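Local coordinates for putative esterase (Bacteroides intestinalis DSM 17393, PDB 5VOL), which is a ferulic acid esterase of carbohydrate esterase family 1 that probably frees feruloyl groups from arabinoxylan and carries bound calcium, at residues C[100-104]-C[105-109]; C[109-113]-C[114-118]. One frame throughout, in Å; residues are numbered along the deposited sequence.

Interaction 1 of 2, residues C[100-104]-C[105-109]; sequences YFDMP and GWKYE
The side chains of Tyr100 and Tyr108 run alongside each other, pointing the same way, but their rings meet obliquely, planes 85° apart, with Tyr100 CD1 3.9 Å from Tyr108 CE2. At the edge of the Phe101 ring, near its plane, sits Glu109 OE1, 3.6 Å from CD1; ring and carboxylate are turned 68° apart. Met103 CE meets the edge of the Trp106 indole at CD1 (3.7 Å), brought there by a bend at the end of the methionine chain (chi3 -66°). These contacts belong to a tight two-stranded beta hairpin, strands 102-103 and 106-107, that leads straight into helix 108-123. Its type II turn, Met103 to Trp106, places Gly105 at backbone angles where a CB would clash with Pro104 O. Met103 and Trp106 form the antiparallel hydrogen-bonded pair: Met103 N gives to Trp106 O and Trp106 N to Met103 O, both at 3.0 Å. Lys107 occupies the N-cap position. Asp102 turns its carboxylate to the helix start, OD1 2.9 Å from Glu109 N and OD2 hydrogen-bonded to Thr110 OG1. Replacing Asp102 by alanine would probably leave the Thr110 hydroxyl without this acceptor and strip the first helical turn of a nearby negative charge. Tyr100 OH bonds to His51 O and Tyr108 OH to Asn88 O, while Trp97 stacks on Trp106. Glu109 OE2 is in a salt bridge with Arg151, and OE1 accepts from a water that in turn takes the Asp102 N-H, 2.8 Å from the water oxygen.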
ATOM      1  N   TYR C 100     -30.398   3.487 -12.887  1.00 22.88           N
ATOM      2  CA  TYR C 100     -30.597   2.157 -12.298  1.00 21.26           C
ATOM      3  C   TYR C 100     -31.960   1.982 -11.637  1.00 22.17           C
ATOM      4  O   TYR C 100     -32.353   0.863 -11.329  1.00 22.63           O
ATOM      5  CB  TYR C 100     -29.466   1.857 -11.270  1.00 19.25           C
ATOM      6  CG  TYR C 100     -28.136   1.713 -11.971  1.00 19.85           C
ATOM      7  CD1 TYR C 100     -27.850   0.570 -12.696  1.00 19.22           C
ATOM      8  CD2 TYR C 100     -27.206   2.749 -11.975  1.00 17.87           C
ATOM      9  CE1 TYR C 100     -26.665   0.441 -13.391  1.00 17.01           C
ATOM     10  CE2 TYR C 100     -26.010   2.630 -12.663  1.00 16.87           C
ATOM     11  CZ  TYR C 100     -25.749   1.462 -13.368  1.00 19.10           C
ATOM     12  OH  TYR C 100     -24.581   1.299 -14.077  1.00 20.04           O
ATOM     13  N   PHE C 101     -32.687   3.075 -11.420  1.00 25.37           N
ATOM     14  CA  PHE C 101     -33.967   2.968 -10.723  1.00 22.29           C
ATOM     15  C   PHE C 101     -35.123   3.021 -11.730  1.00 26.19           C
ATOM     16  O   PHE C 101     -34.931   3.406 -12.881  1.00 23.52           O
ATOM     17  CB  PHE C 101     -34.108   4.083  -9.687  1.00 23.06           C
ATOM     18  CG  PHE C 101     -32.858   4.302  -8.851  1.00 25.16           C
ATOM     19  CD1 PHE C 101     -32.225   3.236  -8.239  1.00 25.48           C
ATOM     20  CD2 PHE C 101     -32.327   5.572  -8.688  1.00 25.64           C
ATOM     21  CE1 PHE C 101     -31.073   3.424  -7.467  1.00 25.57           C
ATOM     22  CE2 PHE C 101     -31.177   5.779  -7.917  1.00 28.30           C
ATOM     23  CZ  PHE C 101     -30.552   4.699  -7.302  1.00 23.52           C
ATOM     24  N   ASP C 102     -36.315   2.634 -11.291  1.00 26.72           N
ATOM     25  CA  ASP C 102     -37.501   2.716 -12.145  1.00 27.75           C
ATOM     26  C   ASP C 102     -37.867   4.161 -12.436  1.00 26.83           C
ATOM     27  O   ASP C 102     -38.117   4.957 -11.523  1.00 28.72           O
ATOM     28  CB  ASP C 102     -38.670   1.977 -11.499  1.00 26.68           C
ATOM     29  CG  ASP C 102     -38.679   0.520 -11.847  1.00 27.66           C
ATOM     30  OD1 ASP C 102     -37.724   0.066 -12.521  1.00 26.80           O
ATOM     31  OD2 ASP C 102     -39.641  -0.183 -11.470  1.00 34.56           O
ATOM     32  N   MET C 103     -37.862   4.490 -13.721  1.00 24.49           N
ATOM     33  CA  MET C 103     -38.226   5.817 -14.194  1.00 26.03           C
ATOM     34  C   MET C 103     -39.401   5.724 -15.183  1.00 26.85           C
ATOM     35  O   MET C 103     -39.656   4.665 -15.754  1.00 26.18           O
ATOM     36  CB  MET C 103     -37.016   6.491 -14.846  1.00 21.44           C
ATOM     37  CG  MET C 103     -35.821   6.674 -13.880  1.00 24.47           C
ATOM     38  SD  MET C 103     -34.294   7.176 -14.692  1.00 26.76           S
ATOM     39  CE  MET C 103     -33.964   5.722 -15.679  1.00 24.94           C
ATOM     40  N   PRO C 104     -40.121   6.836 -15.386  1.00 33.22           N
ATOM     41  CA  PRO C 104     -41.255   6.831 -16.338  1.00 29.71           C
ATOM     42  C   PRO C 104     -40.812   6.471 -17.756  1.00 22.76           C
ATOM     43  O   PRO C 104     -40.025   7.207 -18.350  1.00 29.41           O
ATOM     44  CB  PRO C 104     -41.776   8.270 -16.269  1.00 29.23           C
ATOM     45  CG  PRO C 104     -40.665   9.066 -15.714  1.00 31.75           C
ATOM     46  CD  PRO C 104     -39.946   8.149 -14.751  1.00 25.52           C
ATOM     47  N   GLY C 105     -41.280   5.341 -18.273  1.00 27.08           N
ATOM     48  CA  GLY C 105     -40.870   4.879 -19.589  1.00 28.77           C
ATOM     49  C   GLY C 105     -39.644   3.965 -19.644  1.00 32.22           C
ATOM     50  O   GLY C 105     -39.237   3.526 -20.723  1.00 28.70           O
ATOM     51  N   TRP C 106     -39.066   3.660 -18.484  1.00 29.88           N
ATOM     52  CA  TRP C 106     -37.811   2.917 -18.419  1.00 26.92           C
ATOM     53  C   TRP C 106     -37.642   2.345 -17.008  1.00 25.95           C
ATOM     54  O   TRP C 106     -37.008   2.951 -16.145  1.00 26.41           O
ATOM     55  CB  TRP C 106     -36.642   3.833 -18.797  1.00 25.39           C
ATOM     56  CG  TRP C 106     -35.331   3.128 -19.066  1.00 28.64           C
ATOM     57  CD1 TRP C 106     -34.235   3.079 -18.245  1.00 26.72           C
ATOM     58  CD2 TRP C 106     -34.991   2.379 -20.235  1.00 26.15           C
ATOM     59  NE1 TRP C 106     -33.230   2.350 -18.841  1.00 24.43           N
ATOM     60  CE2 TRP C 106     -33.672   1.904 -20.060  1.00 29.22           C
ATOM     61  CE3 TRP C 106     -35.674   2.061 -21.413  1.00 28.38           C
ATOM     62  CZ2 TRP C 106     -33.025   1.137 -21.022  1.00 28.17           C
ATOM     63  CZ3 TRP C 106     -35.034   1.304 -22.367  1.00 29.45           C
ATOM     64  CH2 TRP C 106     -33.724   0.845 -22.168  1.00 29.92           C
ATOM     65  N   LYS C 107     -38.239   1.184 -16.778  1.00 22.19           N
ATOM     66  CA  LYS C 107     -38.297   0.606 -15.457  1.00 24.22           C
ATOM     67  C   LYS C 107     -37.078  -0.307 -15.282  1.00 23.53           C
ATOM     68  O   LYS C 107     -37.196  -1.531 -15.305  1.00 20.52           O
ATOM     69  CB  LYS C 107     -39.616  -0.156 -15.268  1.00 23.38           C
ATOM     70  CG  LYS C 107     -40.854   0.691 -15.599  1.00 29.20           C
ATOM     71  CD  LYS C 107     -42.110   0.193 -14.894  1.00 30.54           C
ATOM     72  CE  LYS C 107     -42.353  -1.252 -15.179  1.00 35.78           C
ATOM     73  NZ  LYS C 107     -43.231  -1.899 -14.152  1.00 40.06           N
ATOM     74  N   TYR C 108     -35.905   0.304 -15.147  1.00 24.88           N
ATOM     75  CA  TYR C 108     -34.662  -0.460 -15.183  1.00 23.96           C
ATOM     76  C   TYR C 108     -34.542  -1.378 -13.977  1.00 20.54           C
ATOM     77  O   TYR C 108     -34.070  -2.508 -14.092  1.00 24.83           O
ATOM     78  CB  TYR C 108     -33.444   0.474 -15.271  1.00 26.17           C
ATOM     79  CG  TYR C 108     -32.178  -0.260 -15.658  1.00 22.66           C
ATOM     80  CD1 TYR C 108     -31.835  -0.439 -16.990  1.00 20.56           C
ATOM     81  CD2 TYR C 108     -31.344  -0.808 -14.686  1.00 21.38           C
ATOM     82  CE1 TYR C 108     -30.682  -1.117 -17.346  1.00 22.86           C
ATOM     83  CE2 TYR C 108     -30.194  -1.493 -15.033  1.00 21.00           C
ATOM     84  CZ  TYR C 108     -29.866  -1.643 -16.360  1.00 23.19           C
ATOM     85  OH  TYR C 108     -28.722  -2.323 -16.711  1.00 23.02           O
ATOM     86  N   GLU C 109     -34.982  -0.915 -12.819  1.00 21.49           N
ATOM     87  CA  GLU C 109     -34.858  -1.733 -11.620  1.00 22.16           C
ATOM     88  C   GLU C 109     -35.729  -2.986 -11.745  1.00 28.53           C
ATOM     89  O   GLU C 109     -35.332  -4.097 -11.350  1.00 24.48           O
ATOM     90  CB  GLU C 109     -35.237  -0.926 -10.378  1.00 26.98           C
ATOM     91  CG  GLU C 109     -34.928  -1.623  -9.045  1.00 24.94           C
ATOM     92  CD  GLU C 109     -34.975  -0.668  -7.866  1.00 26.73           C
ATOM     93  OE1 GLU C 109     -34.626   0.513  -8.058  1.00 26.42           O
ATOM     94  OE2 GLU C 109     -35.367  -1.084  -6.749  1.00 28.06           O
TER
HETATM   95  O   HOH W   1     -36.869   2.032  -8.571  1.00 28.73           O

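Interaction 2 of 2, residues C[109-113]-C[114-118]; sequences ETFFY and TEFLP
Phe116 holds CG anti to its N (chi1 -172°), and Phe111 is twisted some 30° from that position (chi1 150°), which lays its ring along the helix so that Phe116 CB rests over one of its faces. This is a CH-pi contact, CB 4.0 Å from the ring centroid and displaced toward the rim at CZ. The two phenyl planes are inclined by 42°, and Phe116 CD1 also leans on Phe111 CZ. Through its other ring edge Phe116 reaches Phe112, CD2 to CE2 4.1 Å, so Phe111, Phe112 and Phe116 make one aromatic cluster. Leu117 CD1 touches Phe112 CE1 at 4.0 Å. Glu115 OE1 comes to the edge of the Phe111 ring, in its plane and 3.3 Å from CD1, with the carboxylate nearly perpendicular to the ring; its stronger partner is Ser19 OG, while OE2 takes the N-H of Lys20. All of this lies within helix 108-123 of the alpha/beta-hydrolase fold, which packs Phe116 against Val85 and Pro87 of strand 83-87 in the central sheet. The helix widens into a pi-type turn at 114-116. Phe111 O takes two N-H groups there: Phe116 N at 2.8 Å, almost in line with the carbonyl, and Glu115 N at 3.0 Å from above its plane. Phe112 O then accepts from Leu117 N (2.8 Å), again five residues on, and the proline ring of Pro118 offers no N-H, which goes with the kink. One residue before Phe111, Thr110 O is gripped from opposite faces of its plane by Thr114 N and Thr114 OG1, the hydroxyl at 2.7 Å.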
ATOM      1  N   GLU C 109     -34.982  -0.915 -12.819  1.00 21.49           N
ATOM      2  CA  GLU C 109     -34.858  -1.733 -11.620  1.00 22.16           C
ATOM      3  C   GLU C 109     -35.729  -2.986 -11.745  1.00 28.53           C
ATOM      4  O   GLU C 109     -35.332  -4.097 -11.350  1.00 24.48           O
ATOM      5  CB  GLU C 109     -35.237  -0.926 -10.378  1.00 26.98           C
ATOM      6  CG  GLU C 109     -34.928  -1.623  -9.045  1.00 24.94           C
ATOM      7  CD  GLU C 109     -34.975  -0.668  -7.866  1.00 26.73           C
ATOM      8  OE1 GLU C 109     -34.626   0.513  -8.058  1.00 26.42           O
ATOM      9  OE2 GLU C 109     -35.367  -1.084  -6.749  1.00 28.06           O
ATOM     10  N   THR C 110     -36.920  -2.818 -12.315  1.00 24.67           N
ATOM     11  CA  THR C 110     -37.807  -3.953 -12.497  1.00 23.29           C
ATOM     12  C   THR C 110     -37.163  -4.933 -13.469  1.00 22.17           C
ATOM     13  O   THR C 110     -37.245  -6.146 -13.283  1.00 23.37           O
ATOM     14  CB  THR C 110     -39.211  -3.512 -13.023  1.00 25.78           C
ATOM     15  OG1 THR C 110     -39.848  -2.694 -12.037  1.00 25.42           O
ATOM     16  CG2 THR C 110     -40.075  -4.721 -13.307  1.00 23.82           C
ATOM     17  N   PHE C 111     -36.502  -4.400 -14.496  1.00 21.90           N
ATOM     18  CA  PHE C 111     -35.738  -5.240 -15.416  1.00 23.80           C
ATOM     19  C   PHE C 111     -34.626  -5.982 -14.654  1.00 26.52           C
ATOM     20  O   PHE C 111     -34.404  -7.177 -14.852  1.00 25.59           O
ATOM     21  CB  PHE C 111     -35.128  -4.404 -16.547  1.00 22.31           C
ATOM     22  CG  PHE C 111     -33.831  -4.967 -17.090  1.00 25.21           C
ATOM     23  CD1 PHE C 111     -33.829  -6.107 -17.874  1.00 25.75           C
ATOM     24  CD2 PHE C 111     -32.620  -4.355 -16.800  1.00 22.79           C
ATOM     25  CE1 PHE C 111     -32.647  -6.627 -18.367  1.00 26.88           C
ATOM     26  CE2 PHE C 111     -31.437  -4.850 -17.299  1.00 23.43           C
ATOM     27  CZ  PHE C 111     -31.439  -5.995 -18.073  1.00 28.69           C
ATOM     28  N   PHE C 112     -33.923  -5.252 -13.795  1.00 26.40           N
ATOM     29  CA  PHE C 112     -32.776  -5.823 -13.076  1.00 25.98           C
ATOM     30  C   PHE C 112     -33.204  -7.021 -12.221  1.00 22.06           C
ATOM     31  O   PHE C 112     -32.634  -8.107 -12.315  1.00 26.79           O
ATOM     32  CB  PHE C 112     -32.108  -4.761 -12.201  1.00 25.22           C
ATOM     33  CG  PHE C 112     -30.865  -5.255 -11.508  1.00 27.08           C
ATOM     34  CD1 PHE C 112     -30.950  -5.888 -10.277  1.00 25.46           C
ATOM     35  CD2 PHE C 112     -29.622  -5.110 -12.106  1.00 26.44           C
ATOM     36  CE1 PHE C 112     -29.797  -6.359  -9.629  1.00 28.23           C
ATOM     37  CE2 PHE C 112     -28.463  -5.579 -11.478  1.00 29.40           C
ATOM     38  CZ  PHE C 112     -28.554  -6.206 -10.239  1.00 28.29           C
ATOM     39  N   TYR C 113     -34.226  -6.820 -11.400  1.00 27.24           N
ATOM     40  CA  TYR C 113     -34.654  -7.835 -10.432  1.00 27.82           C
ATOM     41  C   TYR C 113     -35.579  -8.931 -10.946  1.00 33.19           C
ATOM     42  O   TYR C 113     -35.591 -10.024 -10.369  1.00 28.10           O
ATOM     43  CB  TYR C 113     -35.330  -7.159  -9.244  1.00 26.58           C
ATOM     44  CG  TYR C 113     -34.301  -6.469  -8.413  1.00 27.27           C
ATOM     45  CD1 TYR C 113     -33.465  -7.200  -7.568  1.00 29.49           C
ATOM     46  CD2 TYR C 113     -34.111  -5.104  -8.513  1.00 26.52           C
ATOM     47  CE1 TYR C 113     -32.479  -6.572  -6.822  1.00 25.41           C
ATOM     48  CE2 TYR C 113     -33.131  -4.471  -7.776  1.00 28.86           C
ATOM     49  CZ  TYR C 113     -32.320  -5.210  -6.933  1.00 26.81           C
ATOM     50  OH  TYR C 113     -31.350  -4.569  -6.206  1.00 26.48           O
ATOM     51  N   THR C 114     -36.356  -8.670 -12.001  1.00 26.12           N
ATOM     52  CA  THR C 114     -37.307  -9.702 -12.434  1.00 27.93           C
ATOM     53  C   THR C 114     -36.857 -10.382 -13.710  1.00 27.02           C
ATOM     54  O   THR C 114     -37.365 -11.445 -14.046  1.00 28.51           O
ATOM     55  CB  THR C 114     -38.738  -9.145 -12.657  1.00 31.83           C
ATOM     56  OG1 THR C 114     -38.737  -8.278 -13.792  1.00 27.71           O
ATOM     57  CG2 THR C 114     -39.227  -8.373 -11.428  1.00 29.19           C
ATOM     58  N   GLU C 115     -35.914  -9.775 -14.428  1.00 24.63           N
ATOM     59  CA  GLU C 115     -35.429 -10.360 -15.683  1.00 25.67           C
ATOM     60  C   GLU C 115     -33.913 -10.634 -15.673  1.00 28.87           C
ATOM     61  O   GLU C 115     -33.465 -11.753 -15.950  1.00 28.12           O
ATOM     62  CB  GLU C 115     -35.761  -9.450 -16.867  1.00 27.08           C
ATOM     63  CG  GLU C 115     -37.252  -9.305 -17.183  1.00 31.15           C
ATOM     64  CD  GLU C 115     -37.497  -8.418 -18.396  1.00 36.16           C
ATOM     65  OE1 GLU C 115     -36.887  -7.328 -18.480  1.00 34.36           O
ATOM     66  OE2 GLU C 115     -38.290  -8.815 -19.277  1.00 38.41           O
ATOM     67  N   PHE C 116     -33.124  -9.605 -15.378  1.00 26.57           N
ATOM     68  CA  PHE C 116     -31.667  -9.725 -15.502  1.00 24.32           C
ATOM     69  C   PHE C 116     -31.089 -10.680 -14.466  1.00 22.99           C
ATOM     70  O   PHE C 116     -30.414 -11.638 -14.821  1.00 23.66           O
ATOM     71  CB  PHE C 116     -30.994  -8.356 -15.385  1.00 24.70           C
ATOM     72  CG  PHE C 116     -29.515  -8.377 -15.691  1.00 23.65           C
ATOM     73  CD1 PHE C 116     -29.066  -8.670 -16.963  1.00 21.45           C
ATOM     74  CD2 PHE C 116     -28.580  -8.098 -14.702  1.00 26.09           C
ATOM     75  CE1 PHE C 116     -27.704  -8.680 -17.259  1.00 24.76           C
ATOM     76  CE2 PHE C 116     -27.209  -8.108 -14.983  1.00 24.25           C
ATOM     77  CZ  PHE C 116     -26.771  -8.402 -16.261  1.00 22.37           C
ATOM     78  N   LEU C 117     -31.367 -10.426 -13.192  1.00 24.64           N
ATOM     79  CA  LEU C 117     -30.765 -11.219 -12.114  1.00 24.06           C
ATOM     80  C   LEU C 117     -31.115 -12.715 -12.214  1.00 26.87           C
ATOM     81  O   LEU C 117     -30.228 -13.560 -12.146  1.00 27.40           O
ATOM     82  CB  LEU C 117     -31.175 -10.644 -10.757  1.00 22.50           C
ATOM     83  CG  LEU C 117     -30.478 -11.205  -9.519  1.00 28.10           C
ATOM     84  CD1 LEU C 117     -30.307 -10.123  -8.477  1.00 27.77           C
ATOM     85  CD2 LEU C 117     -31.284 -12.372  -8.945  1.00 27.74           C
ATOM     86  N   PRO C 118     -32.407 -13.058 -12.409  1.00 30.61           N
ATOM     87  CA  PRO C 118     -32.707 -14.492 -12.545  1.00 27.33           C
ATOM     88  C   PRO C 118     -32.021 -15.149 -13.740  1.00 24.88           C
ATOM     89  O   PRO C 118     -31.551 -16.279 -13.624  1.00 29.94           O
ATOM     90  CB  PRO C 118     -34.232 -14.514 -12.706  1.00 32.98           C
ATOM     91  CG  PRO C 118     -34.692 -13.303 -11.983  1.00 32.40           C
ATOM     92  CD  PRO C 118     -33.629 -12.254 -12.252  1.00 28.43           C
TER

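Interaction 1 closes the hairpin and starts helix 108-123; interaction 2 continues the same helix through its widened turn. They share Glu109, and the bond from Asp102 OD2 to Thr110 OG1, 2.6 Å, ties hairpin to first helical turn. Interaction 1 is mostly buried, apart from Pro104, Gly105 and Lys107, which are exposed, and the partly exposed Asp102; interaction 2 is partly buried, with Thr114 and Pro118 exposed and its phenylalanines buried. Interaction 1 joins aromatic contacts to carboxylates and a bridging water, whereas interaction 2 rests on a phenylalanine cluster and on carbonyls that each accept twice, Phe111 O from two backbone N-H groups and Thr110 O from an N-H and a hydroxyl. Tyr108 and Phe111, edge-to-face, link the two aromatic sets.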